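Local coordinates for Glyoxalase/bleomycin resistance protein/dioxygenase (Alicyclobacillus acidocaldarius subsp. acidocaldarius, PDB 3RRI) that is a metal-binding protein of the vicinal oxygen chelate superfamily, possibly with dioxygenase activity, at residues H110-L115 with L122-Y127; R62-Y67 with P94-L99. All blocks are in the same frame, centred on the assembly; numbering follows the deposited sequence.

Interaction 1: H110-L115 with L122-Y127; sequences HETFFL and LLEFKY
Glu-111, Phe-113 and Leu-115 pair with Tyr-127, Phe-125 and Leu-123 through reciprocal backbone hydrogen bonds, the two short strand axes running antiparallel at 158° with a closest approach of 4.6 Å. The strands form a beta hairpin within a mixed sheet of the vicinal oxygen chelate fold. Side chains alternate between its faces. On one face Phe-113, Leu-115, Leu-123 and Phe-125 pack together; Phe-113 meets Phe-81 and Tyr-85 of helix 78-90, both edge-to-face, and Phe-125 touches its Leu-84. Here Phe-125 CB lies over the Phe-113 ring, 4.2 Å from its centroid, while the two ring planes are inclined at 35°. Leu-115 CD1 adds a contact of 3.9 Å with Phe-125 CE2.

The other face carries Thr-112, Phe-114, Glu-124 and Lys-126. The aliphatic tail of Lys-126 brings CD within 3.5 Å of His-110 CD2, and its NZ is hydrogen-bonded to Tyr-128 OH and to Gln-51 of the second subunit. Glu-124 CG sits over the Phe-114 ring, 3.8 Å from its centroid. With CG opposite its backbone N (chi1 -176°), the extended Glu-124 chain reaches back to Thr-112, whose OG1 donates to the anti lone pair of Glu-124 OE2 at 2.6 Å.

Interaction 2: R62-Y67 with P94-L99; sequences REVSMY and PFYHDL
Tyr-96 points its phenol ring at the 62-67 loop, and Val-64 and Met-66 (selenomethionine) approach the two ring carbons that flank CZ. Val-64 CG1 lies 3.7 Å from Tyr-96 CE1, the valine and tyrosine side chains running antiparallel alongside one another. The Met-66 chain passes slantwise to the tyrosine and brings CE to 4.2 Å from Tyr-96 CE2, where the methyl lies near the plane of the ring. At the tip, Tyr-96 OH is 3.5 Å from Met-66 N, which is not a hydrogen bond; Ser-65 CA is equally near the hydroxyl. No hydrogen bond joins the two segments, and only 211 Å² is buried between them.

The geometry of strand 95-98 explains why two consecutive side chains meet the loop. Tyr-96 and His-97 both face Phe-114 of strand 110-116, a classic beta bulge, and both direct their CB toward 62-67. His-97 thus joins Tyr-96 in receiving Met-66, whose CE is 3.9 Å from His-97 CD2. The Met-66 chain reaches there by running extended to SE and then bending (chi3 -69°), which turns the methyl group toward the two rings. On the way, its CG lies 3.7 Å above the plane of the Tyr-67 ring, and Met-66 O is hydrogen-bonded to His-70 ND1.

Each segment also has a side-chain bond of its own. Ser-65, whose CB points away from 94-99, donates from OG to Tyr-67 O at 3.1 Å. The rotation of the imidazole of His-97 is set by a nearly straight bond from ND1 to Asp-98 O (3.0 Å, 169° at the hydrogen), with that oxygen close to the ring plane.

How the interactions relate
Both segments of interaction 2 precede those of interaction 1 in the sequence, and their centres lie 10 Å apart. Strand 95-98 neighbours strand 110-116 in one sheet, so the hairpin of interaction 1 has the bulged strand along one flank and strand 70-74 along the other. Probable backbone hydrogen bonds of 2.9 Å, Phe-114 O to Tyr-96 N and Phe-114 N to His-97 O, make the seam. Leu-122 bridges the two contacts, with CD2 3.4 Å from Tyr-96 CG and CD1 3.5 Å from Ser-65 O. Interaction 1 is buried; interaction 2 lays the 62-67 loop against the bulged strand at the surface. Both reach the second subunit, so this region helps form the interface.

Interaction 1: H110-L115 with L122-Y127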
loop_
_atom_site.group_PDB
_atom_site.type_symbol
_atom_site.label_atom_id
_atom_site.label_comp_id
_atom_site.label_asym_id
_atom_site.label_seq_id
_atom_site.Cartn_x
_atom_site.Cartn_y
_atom_site.Cartn_z
ATOM N N HIS A 110 12.571 -11.300 22.312
ATOM C CA HIS A 110 12.941 -10.131 21.525
ATOM C C HIS A 110 14.292 -9.540 21.955
ATOM O O HIS A 110 14.646 -9.646 23.136
ATOM C CB HIS A 110 11.843 -9.064 21.632
ATOM C CG HIS A 110 11.364 -8.789 23.031
ATOM N ND1 HIS A 110 10.462 -9.600 23.695
ATOM C CD2 HIS A 110 11.593 -7.736 23.854
ATOM C CE1 HIS A 110 10.181 -9.072 24.874
ATOM N NE2 HIS A 110 10.837 -7.928 24.985
ATOM N N GLU A 111 15.038 -8.959 20.997
ATOM C CA GLU A 111 16.210 -8.153 21.312
ATOM C C GLU A 111 15.733 -6.806 21.768
ATOM O O GLU A 111 14.733 -6.295 21.245
ATOM C CB GLU A 111 17.130 -8.001 20.106
ATOM C CG GLU A 111 17.706 -9.309 19.535
ATOM C CD GLU A 111 19.094 -9.177 18.883
ATOM O OE1 GLU A 111 19.564 -10.178 18.316
ATOM O OE2 GLU A 111 19.729 -8.112 18.933
ATOM N N THR A 112 16.460 -6.192 22.703
ATOM C CA THR A 112 16.047 -4.933 23.296
ATOM C C THR A 112 17.284 -4.110 23.672
ATOM O O THR A 112 18.327 -4.682 24.030
ATOM C CB THR A 112 15.234 -5.213 24.569
ATOM O OG1 THR A 112 14.846 -3.997 25.188
ATOM C CG2 THR A 112 16.091 -5.970 25.556
ATOM N N PHE A 113 17.209 -2.792 23.562
ATOM C CA PHE A 113 18.137 -1.903 24.262
ATOM C C PHE A 113 17.362 -0.687 24.747
ATOM O O PHE A 113 16.311 -0.373 24.178
ATOM C CB PHE A 113 19.352 -1.496 23.420
ATOM C CG PHE A 113 19.021 -0.778 22.138
ATOM C CD1 PHE A 113 19.012 0.608 22.070
ATOM C CD2 PHE A 113 18.770 -1.486 20.970
ATOM C CE1 PHE A 113 18.783 1.251 20.877
ATOM C CE2 PHE A 113 18.495 -0.821 19.787
ATOM C CZ PHE A 113 18.506 0.540 19.757
ATOM N N PHE A 114 17.820 -0.086 25.834
ATOM C CA PHE A 114 17.195 1.109 26.395
ATOM C C PHE A 114 18.156 2.282 26.330
ATOM O O PHE A 114 19.300 2.177 26.807
ATOM C CB PHE A 114 16.865 0.916 27.860
ATOM C CG PHE A 114 15.679 0.046 28.149
ATOM C CD1 PHE A 114 14.512 0.618 28.644
ATOM C CD2 PHE A 114 15.726 -1.315 28.000
ATOM C CE1 PHE A 114 13.408 -0.170 28.967
ATOM C CE2 PHE A 114 14.612 -2.107 28.290
ATOM C CZ PHE A 114 13.452 -1.525 28.789
ATOM N N LEU A 115 17.702 3.398 25.786
ATOM C CA LEU A 115 18.381 4.681 25.864
ATOM C C LEU A 115 17.742 5.498 26.989
ATOM O O LEU A 115 16.673 5.134 27.494
ATOM C CB LEU A 115 18.277 5.446 24.552
ATOM C CG LEU A 115 18.689 4.708 23.291
ATOM C CD1 LEU A 115 18.556 5.573 22.106
ATOM C CD2 LEU A 115 20.161 4.185 23.440
ATOM N N LEU A 122 12.898 6.819 29.729
ATOM C CA LEU A 122 13.489 5.594 29.178
ATOM C C LEU A 122 12.869 5.250 27.810
ATOM O O LEU A 122 11.639 5.107 27.700
ATOM C CB LEU A 122 13.325 4.428 30.129
ATOM C CG LEU A 122 14.083 4.483 31.475
ATOM C CD1 LEU A 122 13.757 3.250 32.287
ATOM C CD2 LEU A 122 15.623 4.657 31.312
ATOM N N LEU A 123 13.731 5.124 26.797
ATOM C CA LEU A 123 13.373 4.730 25.450
ATOM C C LEU A 123 13.774 3.287 25.281
ATOM O O LEU A 123 14.959 2.966 25.443
ATOM C CB LEU A 123 14.116 5.560 24.432
ATOM C CG LEU A 123 13.714 7.038 24.284
ATOM C CD1 LEU A 123 14.133 7.805 25.498
ATOM C CD2 LEU A 123 14.300 7.620 23.005
ATOM N N GLU A 124 12.829 2.429 24.934
ATOM C CA GLU A 124 13.149 1.038 24.631
ATOM C C GLU A 124 12.875 0.732 23.169
ATOM O O GLU A 124 11.808 1.067 22.641
ATOM C CB GLU A 124 12.367 0.065 25.492
ATOM C CG GLU A 124 12.783 -1.388 25.221
ATOM C CD GLU A 124 11.903 -2.453 25.859
ATOM O OE1 GLU A 124 10.722 -2.169 26.185
ATOM O OE2 GLU A 124 12.411 -3.601 26.031
ATOM N N PHE A 125 13.831 0.103 22.490
ATOM C CA PHE A 125 13.661 -0.341 21.122
ATOM C C PHE A 125 13.743 -1.834 21.092
ATOM O O PHE A 125 14.563 -2.397 21.825
ATOM C CB PHE A 125 14.679 0.321 20.195
ATOM C CG PHE A 125 14.558 1.806 20.196
ATOM C CD1 PHE A 125 13.588 2.413 19.384
ATOM C CD2 PHE A 125 15.300 2.593 21.032
ATOM C CE1 PHE A 125 13.410 3.791 19.399
ATOM C CE2 PHE A 125 15.121 3.973 21.034
ATOM C CZ PHE A 125 14.158 4.567 20.225
ATOM N N LYS A 126 12.888 -2.470 20.301
ATOM C CA LYS A 126 12.746 -3.911 20.319
ATOM C C LYS A 126 12.708 -4.494 18.904
ATOM O O LYS A 126 12.332 -3.835 17.952
ATOM C CB LYS A 126 11.439 -4.338 21.022
ATOM C CG LYS A 126 11.302 -3.940 22.467
ATOM C CD LYS A 126 10.135 -4.671 23.166
ATOM C CE LYS A 126 8.805 -3.900 22.926
ATOM N NZ LYS A 126 7.689 -4.441 23.812
ATOM N N TYR A 127 13.110 -5.751 18.800
ATOM C CA TYR A 127 12.904 -6.554 17.629
ATOM C C TYR A 127 12.478 -7.955 18.055
ATOM O O TYR A 127 13.212 -8.617 18.806
ATOM C CB TYR A 127 14.200 -6.637 16.794
ATOM C CG TYR A 127 14.134 -7.677 15.732
ATOM C CD1 TYR A 127 13.474 -7.432 14.547
ATOM C CD2 TYR A 127 14.697 -8.958 15.924
ATOM C CE1 TYR A 127 13.386 -8.358 13.575
ATOM C CE2 TYR A 127 14.590 -9.908 14.941
ATOM C CZ TYR A 127 13.919 -9.614 13.773
ATOM O OH TYR A 127 13.801 -10.552 12.765
#

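Interaction 2: R62-Y67 with P94-L99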
loop_
_atom_site.group_PDB
_atom_site.type_symbol
_atom_site.label_atom_id
_atom_site.label_comp_id
_atom_site.label_asym_id
_atom_site.label_seq_id
_atom_site.Cartn_x
_atom_site.Cartn_y
_atom_site.Cartn_z
ATOM N N ARG A 62 13.688 11.831 39.061
ATOM C CA ARG A 62 15.083 11.970 39.473
ATOM C C ARG A 62 15.739 10.620 39.660
ATOM O O ARG A 62 16.940 10.507 39.496
ATOM C CB ARG A 62 15.212 12.792 40.767
ATOM C CG ARG A 62 15.439 14.256 40.518
ATOM C CD ARG A 62 14.231 14.891 39.881
ATOM N NE ARG A 62 14.343 16.340 39.897
ATOM C CZ ARG A 62 13.399 17.169 39.464
ATOM N NH1 ARG A 62 12.274 16.705 38.946
ATOM N NH2 ARG A 62 13.594 18.470 39.523
ATOM N N GLU A 63 14.952 9.610 40.009
ATOM C CA GLU A 63 15.460 8.252 40.218
ATOM C C GLU A 63 14.768 7.383 39.192
ATOM O O GLU A 63 13.545 7.417 39.077
ATOM C CB GLU A 63 15.115 7.767 41.638
ATOM C CG GLU A 63 16.219 6.987 42.372
ATOM C CD GLU A 63 16.001 6.981 43.894
ATOM O OE1 GLU A 63 15.503 5.957 44.439
ATOM O OE2 GLU A 63 16.300 8.019 44.540
ATOM N N VAL A 64 15.540 6.608 38.441
ATOM C CA VAL A 64 14.987 5.899 37.299
ATOM C C VAL A 64 15.033 4.385 37.514
ATOM O O VAL A 64 16.041 3.847 37.953
ATOM C CB VAL A 64 15.715 6.313 35.988
ATOM C CG1 VAL A 64 17.188 5.904 36.023
ATOM C CG2 VAL A 64 15.014 5.735 34.787
ATOM N N SER A 65 13.914 3.717 37.244
ATOM C CA SER A 65 13.888 2.262 37.134
ATOM C C SER A 65 13.115 1.862 35.865
ATOM O O SER A 65 12.276 2.627 35.371
ATOM C CB SER A 65 13.309 1.612 38.401
ATOM O OG SER A 65 11.971 2.031 38.640
HETATM N N MSE A 66 13.416 0.674 35.344
HETATM C CA MSE A 66 12.882 0.205 34.069
HETATM C C MSE A 66 11.369 0.298 34.007
HETATM O O MSE A 66 10.814 0.729 33.000
HETATM C CB MSE A 66 13.324 -1.241 33.816
HETATM C CG MSE A 66 12.887 -1.855 32.479
HETATM SE SE MSE A 66 13.870 -3.480 32.023
HETATM C CE MSE A 66 15.608 -2.676 31.687
ATOM N N TYR A 67 10.707 -0.106 35.081
ATOM C CA TYR A 67 9.245 -0.125 35.127
ATOM C C TYR A 67 8.754 0.976 36.045
ATOM O O TYR A 67 9.461 1.402 36.956
ATOM C CB TYR A 67 8.763 -1.488 35.615
ATOM C CG TYR A 67 9.272 -2.606 34.754
ATOM C CD1 TYR A 67 10.363 -3.392 35.157
ATOM C CD2 TYR A 67 8.707 -2.864 33.508
ATOM C CE1 TYR A 67 10.853 -4.414 34.338
ATOM C CE2 TYR A 67 9.179 -3.887 32.688
ATOM C CZ TYR A 67 10.249 -4.659 33.109
ATOM O OH TYR A 67 10.710 -5.662 32.294
ATOM N N PRO A 94 23.405 8.066 25.621
ATOM C CA PRO A 94 23.529 7.205 26.789
ATOM C C PRO A 94 22.577 6.035 26.747
ATOM O O PRO A 94 21.398 6.227 26.462
ATOM C CB PRO A 94 23.174 8.128 27.974
ATOM C CG PRO A 94 23.321 9.474 27.470
ATOM C CD PRO A 94 23.183 9.476 25.981
ATOM N N PHE A 95 23.080 4.849 27.058
ATOM C CA PHE A 95 22.265 3.668 27.306
ATOM C C PHE A 95 21.928 3.517 28.795
ATOM O O PHE A 95 22.787 3.703 29.671
ATOM C CB PHE A 95 22.996 2.405 26.849
ATOM C CG PHE A 95 23.025 2.228 25.362
ATOM C CD1 PHE A 95 23.806 3.046 24.569
ATOM C CD2 PHE A 95 22.269 1.247 24.735
ATOM C CE1 PHE A 95 23.835 2.879 23.163
ATOM C CE2 PHE A 95 22.293 1.096 23.356
ATOM C CZ PHE A 95 23.064 1.932 22.571
ATOM N N TYR A 96 20.671 3.206 29.088
ATOM C CA TYR A 96 20.249 2.711 30.380
ATOM C C TYR A 96 20.519 1.218 30.489
ATOM O O TYR A 96 20.913 0.712 31.557
ATOM C CB TYR A 96 18.750 3.008 30.598
ATOM C CG TYR A 96 18.246 2.532 31.922
ATOM C CD1 TYR A 96 18.578 3.218 33.094
ATOM C CD2 TYR A 96 17.461 1.386 32.025
ATOM C CE1 TYR A 96 18.126 2.766 34.331
ATOM C CE2 TYR A 96 17.007 0.932 33.246
ATOM C CZ TYR A 96 17.347 1.623 34.391
ATOM O OH TYR A 96 16.887 1.164 35.604
ATOM N N HIS A 97 20.257 0.504 29.405
ATOM C CA HIS A 97 20.521 -0.934 29.318
ATOM C C HIS A 97 21.032 -1.269 27.926
ATOM O O HIS A 97 20.397 -0.952 26.928
ATOM C CB HIS A 97 19.259 -1.742 29.658
ATOM C CG HIS A 97 19.539 -3.135 30.137
ATOM N ND1 HIS A 97 20.092 -4.103 29.323
ATOM C CD2 HIS A 97 19.346 -3.722 31.343
ATOM C CE1 HIS A 97 20.225 -5.229 30.007
ATOM N NE2 HIS A 97 19.790 -5.021 31.237
ATOM N N ASP A 98 22.209 -1.905 27.835
ATOM C CA ASP A 98 22.768 -2.227 26.542
ATOM C C ASP A 98 22.002 -3.404 25.917
ATOM O O ASP A 98 21.123 -3.999 26.544
ATOM C CB ASP A 98 24.288 -2.564 26.676
ATOM C CG ASP A 98 25.101 -2.203 25.416
ATOM O OD1 ASP A 98 24.561 -2.206 24.277
ATOM O OD2 ASP A 98 26.318 -1.901 25.551
ATOM N N LEU A 99 22.355 -3.726 24.687
ATOM C CA LEU A 99 21.730 -4.776 23.910
ATOM C C LEU A 99 21.608 -6.051 24.719
ATOM O O LEU A 99 22.609 -6.550 25.293
ATOM C CB LEU A 99 22.537 -5.051 22.627
ATOM C CG LEU A 99 21.912 -5.813 21.475
ATOM C CD1 LEU A 99 20.626 -5.122 20.982
ATOM C CD2 LEU A 99 22.933 -5.897 20.341
#